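Local coordinates for nsp9 (Porcine coronavirus HKU15, PDB 5YM6), which probably binds single-stranded nucleic acid as a dimeric RNA-binding subunit of the coronavirus replicase, with dimerization enhancing its binding affinity, at residues B[88-91]-B[92-96]; B[42-46]-B[47-51]; B[96-99]-B[100-104]. All blocks are in the same frame, centred on the assembly; numbering follows the deposited sequence.

In the fold
Contacts 1 and 3 follow one another on the C-terminal helix 92-105, which packs against the beta barrel of nsp9. Contact 1 caps the helix where it leaves the loop after strand 82-86, contact 3 spans its middle and later turns, and the two share G96; their centres are 12 Å apart. Both touch the second subunit, so the helix forms part of the dimer interface. Contact 2 lies apart, in the turn joining strand 36-44 to strand 49-55, its centre 18 Å from each of the others. It comes within about 4 Å of contact 3, measured between nearest atoms, and the second subunit does not touch it; contact 1 lies about 8 Å away between nearest atoms.

Contact 1: B[88-91]-B[92-96]; sequences QNIS and SLNRG
S91 and N94 meet at the start of helix 92-105, with S91 as the N-cap. The S91 hydroxyl stands between its own backbone N and carbonyl carbon (chi1 66°), which turns OG back over the first turn, and it accepts a bond from the N94 backbone N at 3.2 Å with an N-H...O angle of 149°. The S91 carbonyl starts the regular helical pattern: its O takes the R95 backbone N at 3.0 Å, with the donor tilted 18° from the carbonyl plane. N94 OD1 lies 3.0 Å from S91 OG, a weak approach whose hydroxyl proton is not settled, and a water donates to OD1 while accepting a weak bond from S91 N.

In the tight apolar part, I90 CG2 comes to 3.6 Å from R95 CG. The pair occupies the N' and N4 positions, as in a hydrophobic staple, with the arginine stem replacing the second apolar side chain; I90 also rests on I38 and V40. The looser side is the outer face of the first turn, where S92 is largely solvent-exposed. S92 meets S92 of the second subunit, while L93 and R95 pack on its R95 and L93. The R95 guanidinium makes a long, weak ion pair with D66.

Serine and carbonyl oxygens thus satisfy two N-H groups of the first turn, and probably temper the positive end of the helix.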
# COMPACT_ATOMS: atom_id res chain seq x y z
N GLN B 88 3.63 11.42 -11.24
CA GLN B 88 4.99 11.03 -11.61
C GLN B 88 5.92 11.05 -10.40
O GLN B 88 5.86 11.97 -9.59
CB GLN B 88 5.53 11.92 -12.72
CG GLN B 88 6.91 11.45 -13.20
CD GLN B 88 7.42 12.18 -14.42
OE1 GLN B 88 7.12 13.35 -14.63
NE2 GLN B 88 8.19 11.48 -15.25
N ASN B 89 6.73 10.00 -10.29
CA ASN B 89 7.78 9.86 -9.27
C ASN B 89 7.26 9.61 -7.86
O ASN B 89 8.02 9.68 -6.89
CB ASN B 89 8.67 11.10 -9.26
CG ASN B 89 9.49 11.22 -10.52
OD1 ASN B 89 9.90 10.21 -11.10
ND2 ASN B 89 9.71 12.45 -10.97
N ILE B 90 5.98 9.31 -7.73
CA ILE B 90 5.46 9.01 -6.41
C ILE B 90 6.08 7.66 -5.95
O ILE B 90 6.38 6.80 -6.77
CB ILE B 90 3.92 8.99 -6.42
CG1 ILE B 90 3.36 9.50 -5.09
CG2 ILE B 90 3.38 7.66 -6.87
CD1 ILE B 90 3.39 11.02 -5.00
N SER B 91 6.31 7.52 -4.66
CA SER B 91 7.00 6.34 -4.13
C SER B 91 6.22 5.04 -4.30
O SER B 91 4.98 5.05 -4.38
CB SER B 91 7.33 6.53 -2.66
OG SER B 91 6.17 6.59 -1.86
N SER B 92 6.94 3.93 -4.34
CA SER B 92 6.32 2.62 -4.43
C SER B 92 5.45 2.37 -3.19
O SER B 92 4.43 1.69 -3.27
CB SER B 92 7.37 1.52 -4.59
OG SER B 92 7.75 1.33 -5.96
N LEU B 93 5.86 2.91 -2.04
CA LEU B 93 5.09 2.72 -0.80
C LEU B 93 3.74 3.42 -0.91
O LEU B 93 2.71 2.92 -0.44
CB LEU B 93 5.83 3.27 0.41
CG LEU B 93 5.26 2.93 1.79
CD1 LEU B 93 5.73 1.57 2.22
CD2 LEU B 93 5.70 3.96 2.82
N ASN B 94 3.74 4.60 -1.51
CA ASN B 94 2.50 5.35 -1.64
C ASN B 94 1.60 4.73 -2.69
O ASN B 94 0.39 4.79 -2.56
CB ASN B 94 2.78 6.82 -1.96
CG ASN B 94 3.21 7.61 -0.75
OD1 ASN B 94 4.08 8.49 -0.83
ND2 ASN B 94 2.64 7.28 0.41
N ARG B 95 2.19 4.15 -3.73
CA ARG B 95 1.41 3.44 -4.74
C ARG B 95 0.69 2.27 -4.06
O ARG B 95 -0.49 2.04 -4.31
CB ARG B 95 2.30 2.94 -5.88
CG ARG B 95 2.87 4.09 -6.75
CD ARG B 95 4.09 3.66 -7.57
NE ARG B 95 3.76 2.75 -8.67
CZ ARG B 95 3.55 3.13 -9.93
NH1 ARG B 95 3.25 2.23 -10.85
NH2 ARG B 95 3.61 4.42 -10.27
N GLY B 96 1.41 1.56 -3.20
CA GLY B 96 0.80 0.45 -2.47
C GLY B 96 -0.38 0.89 -1.62
O GLY B 96 -1.39 0.20 -1.57
O HOH W 1 5.87 10.21 -2.62

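Contact 2: B[42-46]-B[47-51]; sequences ITSTK and DNLKT
Strand segments 42-44 and 49-51 are joined by a short turn, from which L49 folds back onto I42 and S44. No backbone hydrogen bond links the two segments: in the OB-like barrel of nsp9, strands 8-18 and 23-33 come between their parent strands. The turn opens with an ST turn, in which S44 OG accepts from K46 N at 2.9 Å with an N-H...O angle of 163°. Y85 OH hydrogen-bonds to both K46 O and L49 N, bridging the two ends of the turn. Beyond it, K50 and T51 together face Q17 in a classic beta bulge.

Among the side chains, L49 does most of the packing. Its CD1 methyl meets I42 CD1 at 3.8 Å and lies 3.6 Å from S44 CB, while CD2 approaches K46 CB at 4.1 Å. Buried L49 also touches V26 of strand 23-33 and L65.

K46 runs across L49 at about a right angle, and its ammonium group forms a salt bridge with D18, which also receives a weak bond from N48 ND2. The bend at chi3 of K46 (58°) carries the chain past the asparagine amide, where CE lies 3.1 Å from N48 OD1.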
# COMPACT_ATOMS: atom_id res chain seq x y z
N ILE B 42 -4.88 9.94 -9.31
CA ILE B 42 -6.22 10.39 -9.66
C ILE B 42 -6.91 9.29 -10.46
O ILE B 42 -6.24 8.46 -11.07
CB ILE B 42 -6.20 11.68 -10.47
CG1 ILE B 42 -5.46 11.48 -11.80
CG2 ILE B 42 -5.56 12.80 -9.64
CD1 ILE B 42 -5.70 12.59 -12.80
N THR B 43 -8.24 9.28 -10.41
CA THR B 43 -9.02 8.45 -11.34
C THR B 43 -10.01 9.29 -12.12
O THR B 43 -10.48 10.34 -11.68
CB THR B 43 -9.78 7.33 -10.62
OG1 THR B 43 -10.70 7.88 -9.66
CG2 THR B 43 -8.82 6.37 -9.93
N SER B 44 -10.31 8.82 -13.33
CA SER B 44 -11.11 9.56 -14.29
C SER B 44 -11.68 8.58 -15.29
O SER B 44 -11.11 7.52 -15.48
CB SER B 44 -10.26 10.60 -15.02
OG SER B 44 -10.98 11.18 -16.08
N THR B 45 -12.78 8.93 -15.94
CA THR B 45 -13.26 8.12 -17.05
C THR B 45 -12.51 8.47 -18.34
O THR B 45 -12.65 7.78 -19.35
CB THR B 45 -14.77 8.29 -17.25
OG1 THR B 45 -15.08 9.68 -17.38
CG2 THR B 45 -15.53 7.72 -16.06
N LYS B 46 -11.71 9.53 -18.30
CA LYS B 46 -10.95 9.95 -19.48
C LYS B 46 -9.62 9.20 -19.54
O LYS B 46 -8.95 9.05 -18.50
CB LYS B 46 -10.70 11.46 -19.48
CG LYS B 46 -11.95 12.33 -19.59
CD LYS B 46 -11.59 13.80 -19.77
CE LYS B 46 -10.72 14.00 -21.02
NZ LYS B 46 -10.17 15.38 -21.21
N ASP B 47 -9.21 8.76 -20.73
CA ASP B 47 -7.97 8.00 -20.85
C ASP B 47 -6.80 8.86 -21.35
O ASP B 47 -5.69 8.34 -21.55
CB ASP B 47 -8.16 6.78 -21.77
CG ASP B 47 -8.35 7.14 -23.25
OD1 ASP B 47 -8.50 8.33 -23.61
OD2 ASP B 47 -8.36 6.20 -24.07
N ASN B 48 -7.02 10.16 -21.50
CA ASN B 48 -6.02 11.03 -22.12
C ASN B 48 -5.50 12.15 -21.23
O ASN B 48 -5.06 13.18 -21.73
CB ASN B 48 -6.58 11.65 -23.41
CG ASN B 48 -7.84 12.47 -23.18
OD1 ASN B 48 -8.63 12.15 -22.32
ND2 ASN B 48 -8.01 13.53 -23.97
N LEU B 49 -5.52 11.95 -19.91
CA LEU B 49 -5.04 13.00 -19.02
C LEU B 49 -3.51 13.05 -19.02
O LEU B 49 -2.83 12.02 -19.05
CB LEU B 49 -5.56 12.79 -17.59
CG LEU B 49 -7.09 12.73 -17.51
CD1 LEU B 49 -7.54 12.64 -16.07
CD2 LEU B 49 -7.72 13.95 -18.20
N LYS B 50 -2.97 14.27 -18.97
CA LYS B 50 -1.53 14.46 -18.97
C LYS B 50 -1.00 15.07 -17.68
O LYS B 50 0.06 14.68 -17.19
CB LYS B 50 -1.12 15.33 -20.16
CG LYS B 50 0.37 15.60 -20.25
CD LYS B 50 0.70 16.51 -21.42
CE LYS B 50 2.17 16.91 -21.41
NZ LYS B 50 2.45 17.86 -22.53
N THR B 51 -1.72 16.04 -17.13
CA THR B 51 -1.26 16.70 -15.92
C THR B 51 -2.40 16.90 -14.94
O THR B 51 -3.58 16.80 -15.31
CB THR B 51 -0.60 18.09 -16.20
OG1 THR B 51 -1.56 19.00 -16.76
CG2 THR B 51 0.58 17.95 -17.15

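Contact 3: B[96-99]-B[100-104]; sequences GMVI and GHISE
I99 O is gripped twice by S103: the backbone N donates to it at 3.0 Å, and the hydroxyl OG lies 2.9 Å away. With OG beside its own backbone N (chi1 -65°), the serine turns back along the helix toward this carbonyl. R7 O of the second subunit also bonds to OG, so the single hydroxyl proton has two possible acceptors.

The remaining bonds are the regular i to i+4 ladder. I102 N to V98 O is the straightest, 2.9 Å long with an N-H...O angle of 167°, and its donor lies nearly on the carbonyl axis. G100 N reaches G96 O at 3.0 Å. These two glycines form the GxxxG motif known from the nsp9 helix; M97 packs on G96 of the second subunit and I99 on its M97, consistent with close helix-to-helix dimerization.

V98 and I102 lie side by side and point the same way, one turn apart, with V98 CG1 4.0 Å from I102 CD1. Their apolar ridge packs on the barrel: V98 touches F29, V40, A41 and F86, while I102 rests on F29 and L84. M97 and H101 both reach V9, so the helix lies against strands 8-18, 23-33, 36-44 and 82-86.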
# COMPACT_ATOMS: atom_id res chain seq x y z
N GLY B 96 1.41 1.56 -3.20
CA GLY B 96 0.80 0.45 -2.47
C GLY B 96 -0.38 0.89 -1.62
O GLY B 96 -1.39 0.20 -1.57
N MET B 97 -0.23 2.01 -0.94
CA MET B 97 -1.33 2.56 -0.14
C MET B 97 -2.61 2.76 -0.97
O MET B 97 -3.71 2.38 -0.56
CB MET B 97 -0.92 3.89 0.49
CG MET B 97 0.06 3.80 1.65
SD MET B 97 -0.68 3.10 3.12
CE MET B 97 -1.94 4.31 3.53
N VAL B 98 -2.45 3.36 -2.14
CA VAL B 98 -3.61 3.66 -3.00
C VAL B 98 -4.17 2.40 -3.65
O VAL B 98 -5.39 2.22 -3.71
CB VAL B 98 -3.23 4.70 -4.05
CG1 VAL B 98 -4.33 4.87 -5.09
CG2 VAL B 98 -2.94 6.01 -3.38
N ILE B 99 -3.30 1.50 -4.11
CA ILE B 99 -3.78 0.25 -4.69
C ILE B 99 -4.58 -0.56 -3.67
O ILE B 99 -5.62 -1.13 -4.00
CB ILE B 99 -2.62 -0.60 -5.24
CG1 ILE B 99 -2.00 0.09 -6.45
CG2 ILE B 99 -3.09 -1.99 -5.64
CD1 ILE B 99 -0.79 -0.61 -7.01
N GLY B 100 -4.11 -0.58 -2.42
CA GLY B 100 -4.82 -1.28 -1.37
C GLY B 100 -6.20 -0.67 -1.12
O GLY B 100 -7.18 -1.39 -0.92
N HIS B 101 -6.26 0.65 -1.15
CA HIS B 101 -7.50 1.36 -0.88
C HIS B 101 -8.52 1.08 -1.97
O HIS B 101 -9.68 0.77 -1.68
CB HIS B 101 -7.23 2.87 -0.75
CG HIS B 101 -8.43 3.67 -0.36
ND1 HIS B 101 -8.73 3.95 0.96
CD2 HIS B 101 -9.39 4.27 -1.10
CE1 HIS B 101 -9.83 4.68 1.00
NE2 HIS B 101 -10.25 4.88 -0.23
N ILE B 102 -8.08 1.15 -3.22
CA ILE B 102 -8.97 0.91 -4.35
C ILE B 102 -9.45 -0.54 -4.36
O ILE B 102 -10.59 -0.82 -4.70
CB ILE B 102 -8.28 1.27 -5.68
CG1 ILE B 102 -8.04 2.79 -5.74
CG2 ILE B 102 -9.11 0.81 -6.87
CD1 ILE B 102 -7.39 3.27 -7.01
N SER B 103 -8.58 -1.45 -3.93
CA SER B 103 -8.98 -2.86 -3.82
C SER B 103 -10.11 -3.07 -2.81
O SER B 103 -11.08 -3.77 -3.10
CB SER B 103 -7.77 -3.72 -3.44
OG SER B 103 -6.81 -3.70 -4.48
N GLU B 104 -10.02 -2.46 -1.63
CA GLU B 104 -11.07 -2.65 -0.62
C GLU B 104 -12.34 -1.86 -0.95
O GLU B 104 -13.42 -2.15 -0.43
CB GLU B 104 -10.56 -2.26 0.76
CG GLU B 104 -11.47 -2.73 1.89
CD GLU B 104 -10.71 -3.43 3.00
OE1 GLU B 104 -9.46 -3.33 3.01
OE2 GLU B 104 -11.35 -4.11 3.84